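Local coordinates for protein putative hydrolase (Bacteroides ovatus, PDB 4HBS) that is of uncharacterised function but probably acts as a hydrolase, folded as a five-bladed beta-propeller of the kind used by many enzymes that cleave glycosidic bonds, at residues A[121-125]-A[126-130]; A[144-148]-A[149-153]; A[360-363]-A[364-367]. All coordinates share one frame; numbering follows the deposited sequence.

Three local contacts, each within one unbroken run of chain, mark turns and a helix end of a five-bladed beta-propeller. Interactions 1 and 2 lie at the surface, their centres about 30 and 26 Å from the centre of the chain and 16 Å from each other. They touch through R127 of interaction 1, whose NH1 lies 2.7 Å from A149 O, a probable hydrogen bond that ties the loop to the helix end. Interaction 3 sits deeper, about 11 Å from the chain's centre, and its nearest atoms are about 22 Å from interaction 1 and 20 Å from interaction 2. The side chain of L365 there lies about 5 Å from a bound glycerol, probably from the crystallisation liquor.

Interaction 1. Residues A[121-125]-A[126-130]; sequences NDPNA and DRYYQ
The ring of Y128 lies across P123, its face turned to the proline backbone and not to the end of the pyrrolidine ring. P123 CA sits 3.5 Å from the centroid of the Y128 ring and only 3° off the ring normal, a well-centred CH-pi contact. The outer half of the proline continues it: P123 CB reaches Y128 CZ at 3.7 Å, and P123 CG meets Y128 OH at the same distance, so the phenol end crosses the pyrrolidine obliquely at CB and CG. On the opposite face the edge of Y129 stands over the ring, its CD1 above the centre. Y128 CG is anti to the backbone N (chi1 -171°), which swings the ring back over the preceding turn. That turn, D122 to A125, is a type I beta turn closed by A125 N to D122 O (3.2 Å); an Asx turn overlaps it, N124 N donating to D122 OD1 at 3.1 Å from above the carboxylate plane. After D126 comes a type II turn, R127 to Q130, with Y128 at its second position, so a residue of the second turn lays its ring on P123 of the first, in the surface loop between strands 116-117 and 131-132. D122 O approaches Y128 CD1 obliquely and also accepts from Q119 NE2, while N121 N lies near the plane at the ring edge. An alanine in place of Y128 would probably leave P123 CA and the Y129 edge without the ring between them, and the type I turn less firmly held. D126 and R127 pair with each other: R127 NE reaches D126 OD2 at 3.3 Å in a salt bridge whose hydrogen bond is weak, and R127 NH1 finds its stronger partner in A149 O.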
loop_
_atom_site.group_PDB
_atom_site.type_symbol
_atom_site.label_atom_id
_atom_site.label_comp_id
_atom_site.label_asym_id
_atom_site.label_seq_id
_atom_site.Cartn_x
_atom_site.Cartn_y
_atom_site.Cartn_z
ATOM N N ASN A 121 -20.935 20.304 9.221
ATOM C CA ASN A 121 -21.528 21.590 9.634
ATOM C C ASN A 121 -21.794 21.656 11.135
ATOM O O ASN A 121 -21.467 22.671 11.745
ATOM C CB ASN A 121 -22.843 21.906 8.846
ATOM C CG ASN A 121 -23.623 20.698 8.349
ATOM O OD1 ASN A 121 -23.178 19.986 7.436
ATOM N ND2 ASN A 121 -24.773 20.402 8.956
ATOM N N ASP A 122 -22.409 20.623 11.724
ATOM C CA ASP A 122 -22.746 20.641 13.144
ATOM C C ASP A 122 -21.826 19.701 13.922
ATOM O O ASP A 122 -22.007 18.482 13.849
ATOM C CB ASP A 122 -24.232 20.262 13.344
ATOM C CG ASP A 122 -24.823 20.636 14.708
ATOM O OD1 ASP A 122 -24.034 20.896 15.655
ATOM O OD2 ASP A 122 -26.073 20.678 14.825
ATOM N N PRO A 123 -20.862 20.237 14.714
ATOM C CA PRO A 123 -19.991 19.350 15.516
ATOM C C PRO A 123 -20.720 18.609 16.627
ATOM O O PRO A 123 -20.220 17.590 17.104
ATOM C CB PRO A 123 -18.950 20.301 16.113
ATOM C CG PRO A 123 -19.100 21.581 15.385
ATOM C CD PRO A 123 -20.506 21.653 14.927
ATOM N N ASN A 124 -21.883 19.127 17.052
ATOM C CA ASN A 124 -22.683 18.518 18.103
ATOM C C ASN A 124 -23.695 17.497 17.539
ATOM O O ASN A 124 -24.260 16.740 18.331
ATOM C CB ASN A 124 -23.383 19.599 18.910
ATOM C CG ASN A 124 -22.391 20.596 19.487
ATOM O OD1 ASN A 124 -21.373 20.211 20.087
ATOM N ND2 ASN A 124 -22.611 21.888 19.251
ATOM N N ALA A 125 -23.898 17.433 16.187
ATOM C CA ALA A 125 -24.806 16.447 15.582
ATOM C C ALA A 125 -24.063 15.198 15.156
ATOM O O ALA A 125 -22.858 15.230 14.904
ATOM C CB ALA A 125 -25.517 17.033 14.383
ATOM N N ASP A 126 -24.822 14.123 14.977
ATOM C CA ASP A 126 -24.305 12.815 14.585
ATOM C C ASP A 126 -23.677 12.871 13.174
ATOM O O ASP A 126 -23.959 13.790 12.404
ATOM C CB ASP A 126 -25.462 11.765 14.643
ATOM C CG ASP A 126 -25.053 10.295 14.719
ATOM O OD1 ASP A 126 -24.023 9.988 15.389
ATOM O OD2 ASP A 126 -25.803 9.440 14.177
ATOM N N ARG A 127 -22.803 11.894 12.868
ATOM C CA ARG A 127 -22.123 11.713 11.575
ATOM C C ARG A 127 -21.151 12.835 11.225
ATOM O O ARG A 127 -20.799 12.983 10.058
ATOM C CB ARG A 127 -23.129 11.509 10.427
ATOM C CG ARG A 127 -24.256 10.534 10.737
ATOM C CD ARG A 127 -23.763 9.222 11.297
ATOM N NE ARG A 127 -24.799 8.187 11.334
ATOM C CZ ARG A 127 -25.179 7.446 10.296
ATOM N NH1 ARG A 127 -24.635 7.634 9.098
ATOM N NH2 ARG A 127 -26.120 6.517 10.444
ATOM N N TYR A 128 -20.627 13.553 12.232
ATOM C CA TYR A 128 -19.682 14.654 11.996
ATOM C C TYR A 128 -18.351 14.145 11.452
ATOM O O TYR A 128 -17.687 13.328 12.083
ATOM C CB TYR A 128 -19.450 15.439 13.284
ATOM C CG TYR A 128 -18.663 16.714 13.107
ATOM C CD1 TYR A 128 -19.132 17.737 12.290
ATOM C CD2 TYR A 128 -17.529 16.963 13.869
ATOM C CE1 TYR A 128 -18.457 18.951 12.186
ATOM C CE2 TYR A 128 -16.870 18.188 13.808
ATOM C CZ TYR A 128 -17.331 19.181 12.958
ATOM O OH TYR A 128 -16.672 20.392 12.865
ATOM N N TYR A 129 -17.991 14.619 10.257
ATOM C CA TYR A 129 -16.777 14.278 9.530
ATOM C C TYR A 129 -16.679 12.777 9.220
ATOM O O TYR A 129 -15.593 12.283 8.926
ATOM C CB TYR A 129 -15.536 14.824 10.240
ATOM C CG TYR A 129 -15.210 16.228 9.778
ATOM C CD1 TYR A 129 -15.847 17.328 10.330
ATOM C CD2 TYR A 129 -14.318 16.449 8.734
ATOM C CE1 TYR A 129 -15.563 18.622 9.897
ATOM C CE2 TYR A 129 -14.028 17.734 8.289
ATOM C CZ TYR A 129 -14.653 18.822 8.872
ATOM O OH TYR A 129 -14.376 20.108 8.444
ATOM N N GLN A 130 -17.845 12.095 9.141
ATOM C CA GLN A 130 -17.948 10.693 8.741
ATOM C C GLN A 130 -18.027 10.685 7.211
ATOM O O GLN A 130 -18.488 11.663 6.615
ATOM C CB GLN A 130 -19.156 10.032 9.402
ATOM C CG GLN A 130 -18.930 9.828 10.897
ATOM C CD GLN A 130 -19.889 8.873 11.532
ATOM O OE1 GLN A 130 -20.504 8.039 10.874
ATOM N NE2 GLN A 130 -20.051 8.986 12.830
#

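Interaction 2. Residues A[144-148]-A[149-153]; sequences DEKIQ and AGEID
Three flat peptide groups at the end of helix 144-148 are met by three successive N-H groups of A149, G150 and E151, each from a different direction. E145 O receives A149 N in the carbonyl plane at 2.8 Å, the last regular helical bond. K146 O takes E151 N at 2.9 Å, the donor tilted moderately from the plane. I147 O takes G150 N at 3.1 Å from above its plane, 68° out. The last two bonds define a Schellman motif, with G150 as the C-prime residue: A149 leaves the helical conformation first, and G150, with positive phi, completes the reversal. The loop beyond leads into strand 156-165 of a propeller blade.

The reversal brings K146 and E151 together, five residues apart, with their side chains crossing at an oblique angle. Both chains bend at chi2 (-101° in K146), and their aliphatic parts meet, K146 CD against E151 CG at 3.8 Å. Water 1 accepts from K146 NZ and donates to E151 OE2 at 2.9 Å. K146 NZ and E151 OE2, 5.3 Å apart, are thus linked through the water and not by direct contact.

I147 works on another side of the turn. I147 CD1 lies 3.3 Å from E151 O and also reaches D153 OD1, the isoleucine and aspartate side chains crossing at about a right angle. That carboxylate oxygen has its real partner in R136 NH1, a salt bridge, and I147 also packs on R136, so the isoleucine lies beside the ion pair. The carbonyls at the turn recruit arginine as well: R132 NH2 bonds to Q148 O, and R132 NE more weakly to I147 O. Water 2 donates to both I147 O and E151 O, the latter at 2.7 Å.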
loop_
_atom_site.group_PDB
_atom_site.type_symbol
_atom_site.label_atom_id
_atom_site.label_comp_id
_atom_site.label_asym_id
_atom_site.label_seq_id
_atom_site.Cartn_x
_atom_site.Cartn_y
_atom_site.Cartn_z
ATOM N N ASP A 144 -29.191 2.800 -2.323
ATOM C CA ASP A 144 -28.699 4.174 -2.472
ATOM C C ASP A 144 -29.139 5.049 -1.267
ATOM O O ASP A 144 -28.390 5.945 -0.850
ATOM C CB ASP A 144 -29.210 4.779 -3.798
ATOM C CG ASP A 144 -28.737 4.062 -5.059
ATOM O OD1 ASP A 144 -27.710 3.325 -4.986
ATOM O OD2 ASP A 144 -29.389 4.232 -6.117
ATOM N N GLU A 145 -30.318 4.740 -0.675
ATOM C CA GLU A 145 -30.831 5.448 0.500
ATOM C C GLU A 145 -29.949 5.107 1.704
ATOM O O GLU A 145 -29.460 6.012 2.363
ATOM C CB GLU A 145 -32.311 5.089 0.776
ATOM C CG GLU A 145 -33.305 5.548 -0.284
ATOM C CD GLU A 145 -33.368 4.701 -1.544
ATOM O OE1 GLU A 145 -32.472 3.843 -1.723
ATOM O OE2 GLU A 145 -34.282 4.921 -2.372
ATOM N N LYS A 146 -29.688 3.799 1.947
ATOM C CA LYS A 146 -28.817 3.354 3.056
ATOM C C LYS A 146 -27.395 3.905 2.888
ATOM O O LYS A 146 -26.782 4.298 3.867
ATOM C CB LYS A 146 -28.769 1.822 3.135
ATOM C CG LYS A 146 -30.077 1.137 3.550
ATOM C CD LYS A 146 -30.057 0.717 4.998
ATOM C CE LYS A 146 -31.285 -0.055 5.391
ATOM N NZ LYS A 146 -31.373 -0.228 6.870
ATOM N N ILE A 147 -26.884 3.962 1.635
ATOM C CA ILE A 147 -25.572 4.549 1.324
ATOM C C ILE A 147 -25.609 6.033 1.618
ATOM O O ILE A 147 -24.645 6.533 2.187
ATOM C CB ILE A 147 -25.123 4.266 -0.137
ATOM C CG1 ILE A 147 -24.842 2.759 -0.334
ATOM C CG2 ILE A 147 -23.876 5.089 -0.500
ATOM C CD1 ILE A 147 -23.799 2.095 0.704
ATOM N N GLN A 148 -26.712 6.742 1.270
ATOM C CA GLN A 148 -26.839 8.169 1.598
ATOM C C GLN A 148 -26.858 8.325 3.098
ATOM O O GLN A 148 -26.238 9.246 3.609
ATOM C CB GLN A 148 -28.099 8.807 0.980
ATOM C CG GLN A 148 -28.189 10.324 1.218
ATOM C CD GLN A 148 -29.433 10.920 0.616
ATOM O OE1 GLN A 148 -29.675 10.808 -0.591
ATOM N NE2 GLN A 148 -30.263 11.554 1.437
ATOM N N ALA A 149 -27.512 7.380 3.813
ATOM C CA ALA A 149 -27.589 7.384 5.271
ATOM C C ALA A 149 -26.278 6.923 5.955
ATOM O O ALA A 149 -26.292 6.693 7.160
ATOM C CB ALA A 149 -28.748 6.514 5.738
ATOM N N GLY A 150 -25.170 6.813 5.215
ATOM C CA GLY A 150 -23.866 6.473 5.765
ATOM C C GLY A 150 -23.602 5.015 6.074
ATOM O O GLY A 150 -22.532 4.717 6.613
ATOM N N GLU A 151 -24.522 4.076 5.711
ATOM C CA GLU A 151 -24.252 2.646 5.927
ATOM C C GLU A 151 -23.122 2.252 4.963
ATOM O O GLU A 151 -23.091 2.749 3.833
ATOM C CB GLU A 151 -25.502 1.741 5.687
ATOM C CG GLU A 151 -26.814 2.037 6.440
ATOM C CD GLU A 151 -26.793 2.416 7.912
ATOM O OE1 GLU A 151 -25.994 1.826 8.676
ATOM O OE2 GLU A 151 -27.639 3.253 8.313
ATOM N N ILE A 152 -22.165 1.419 5.417
ATOM C CA ILE A 152 -21.042 0.981 4.583
ATOM C C ILE A 152 -21.240 -0.498 4.175
ATOM O O ILE A 152 -21.708 -1.310 4.978
ATOM C CB ILE A 152 -19.722 1.199 5.328
ATOM C CG1 ILE A 152 -19.532 2.673 5.770
ATOM C CG2 ILE A 152 -18.553 0.707 4.497
ATOM C CD1 ILE A 152 -19.550 3.663 4.753
ATOM N N ASP A 153 -20.851 -0.834 2.929
ATOM C CA ASP A 153 -20.972 -2.187 2.355
ATOM C C ASP A 153 -20.090 -3.173 3.027
ATOM O O ASP A 153 -18.894 -2.921 3.173
ATOM C CB ASP A 153 -20.584 -2.195 0.872
ATOM C CG ASP A 153 -21.452 -1.317 0.039
ATOM O OD1 ASP A 153 -22.684 -1.529 0.044
ATOM O OD2 ASP A 153 -20.919 -0.372 -0.564
HETATM O O HOH W 1 -30.476 2.508 8.125
HETATM O O HOH W 2 -22.298 5.188 3.046
#

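Interaction 3. Residues A[360-363]-A[364-367]; sequences NIHP and ALSR
Backbone hydrogen bonds first join H362 and P363 to L365 and S366, making two overlapping turns of the i to i+3 kind where strand 356-361 leaves its propeller sheet and heads back toward strand 371-377. L365 N donates to H362 O at 3.0 Å, and S366 N to P363 O at 3.2 Å. Both donors stand above the carbonyl plane, by 50° and 68°, neither on a lone pair.

Apolar contact comes next. H362 and L365 lie side by side and point the same way, with L365 CD1 3.8 Å from H362 CB and oblique to the imidazole. The leucine also packs on V372 of its own sheet and on I71 and W73 of strand 71-75, in a different sheet.

Polar side-chain bonds reach beyond the turn. The imidazole of H362 is fixed at both nitrogens, ND1 by T63 OG1 and NE2 by S374 OG, so its rotation is set while CB stays against the leucine. S366 CB rests 3.4 Å from P363 O; with OG anti to the backbone N (chi1 -170°), the hydroxyl is hydrogen-bonded to E370 O.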
loop_
_atom_site.group_PDB
_atom_site.type_symbol
_atom_site.label_atom_id
_atom_site.label_comp_id
_atom_site.label_asym_id
_atom_site.label_seq_id
_atom_site.Cartn_x
_atom_site.Cartn_y
_atom_site.Cartn_z
ATOM N N ASN A 360 4.563 -1.308 2.792
ATOM C CA ASN A 360 4.587 -0.611 1.511
ATOM C C ASN A 360 5.757 0.291 1.360
ATOM O O ASN A 360 6.254 0.824 2.335
ATOM C CB ASN A 360 3.301 0.195 1.330
ATOM C CG ASN A 360 2.110 -0.674 0.995
ATOM O OD1 ASN A 360 2.233 -1.879 0.725
ATOM N ND2 ASN A 360 0.934 -0.078 0.982
ATOM N N ILE A 361 6.148 0.507 0.099
ATOM C CA ILE A 361 7.302 1.294 -0.331
ATOM C C ILE A 361 6.763 2.574 -0.985
ATOM O O ILE A 361 5.738 2.510 -1.665
ATOM C CB ILE A 361 8.140 0.357 -1.269
ATOM C CG1 ILE A 361 9.253 -0.328 -0.478
ATOM C CG2 ILE A 361 8.646 0.998 -2.556
ATOM C CD1 ILE A 361 10.435 0.552 -0.194
ATOM N N HIS A 362 7.400 3.746 -0.724
ATOM C CA HIS A 362 6.918 5.059 -1.217
ATOM C C HIS A 362 8.039 5.880 -1.879
ATOM O O HIS A 362 8.538 6.848 -1.301
ATOM C CB HIS A 362 6.280 5.863 -0.062
ATOM C CG HIS A 362 5.199 5.118 0.646
ATOM N ND1 HIS A 362 4.007 4.829 0.021
ATOM C CD2 HIS A 362 5.195 4.559 1.875
ATOM C CE1 HIS A 362 3.289 4.150 0.895
ATOM N NE2 HIS A 362 3.967 3.951 2.028
ATOM N N PRO A 363 8.388 5.544 -3.137
ATOM C CA PRO A 363 9.410 6.324 -3.868
ATOM C C PRO A 363 9.137 7.825 -3.947
ATOM O O PRO A 363 10.080 8.597 -3.934
ATOM C CB PRO A 363 9.367 5.722 -5.272
ATOM C CG PRO A 363 8.843 4.371 -5.087
ATOM C CD PRO A 363 7.857 4.458 -3.975
ATOM N N ALA A 364 7.856 8.233 -4.041
ATOM C CA ALA A 364 7.460 9.645 -4.108
ATOM C C ALA A 364 7.896 10.455 -2.864
ATOM O O ALA A 364 8.143 11.658 -2.985
ATOM C CB ALA A 364 5.956 9.743 -4.266
ATOM N N LEU A 365 7.979 9.804 -1.678
ATOM C CA LEU A 365 8.366 10.476 -0.427
ATOM C C LEU A 365 9.863 10.489 -0.206
ATOM O O LEU A 365 10.323 11.212 0.675
ATOM C CB LEU A 365 7.690 9.790 0.772
ATOM C CG LEU A 365 6.169 9.690 0.702
ATOM C CD1 LEU A 365 5.624 8.982 1.920
ATOM C CD2 LEU A 365 5.545 11.056 0.573
ATOM N N SER A 366 10.626 9.685 -0.969
ATOM C CA SER A 366 12.075 9.604 -0.829
ATOM C C SER A 366 12.717 10.951 -1.182
ATOM O O SER A 366 12.513 11.470 -2.294
ATOM C CB SER A 366 12.629 8.494 -1.716
ATOM O OG SER A 366 13.990 8.248 -1.423
ATOM N N ARG A 367 13.419 11.551 -0.200
ATOM C CA ARG A 367 14.070 12.845 -0.358
ATOM C C ARG A 367 15.461 12.730 -1.025
ATOM O O ARG A 367 15.828 13.633 -1.780
ATOM C CB ARG A 367 14.190 13.563 1.004
ATOM C CG ARG A 367 12.854 14.125 1.510
ATOM C CD ARG A 367 12.989 14.817 2.850
ATOM N NE ARG A 367 12.594 13.960 3.990
ATOM C CZ ARG A 367 11.547 14.158 4.807
ATOM N NH1 ARG A 367 10.734 15.196 4.626
ATOM N NH2 ARG A 367 11.309 13.316 5.811
#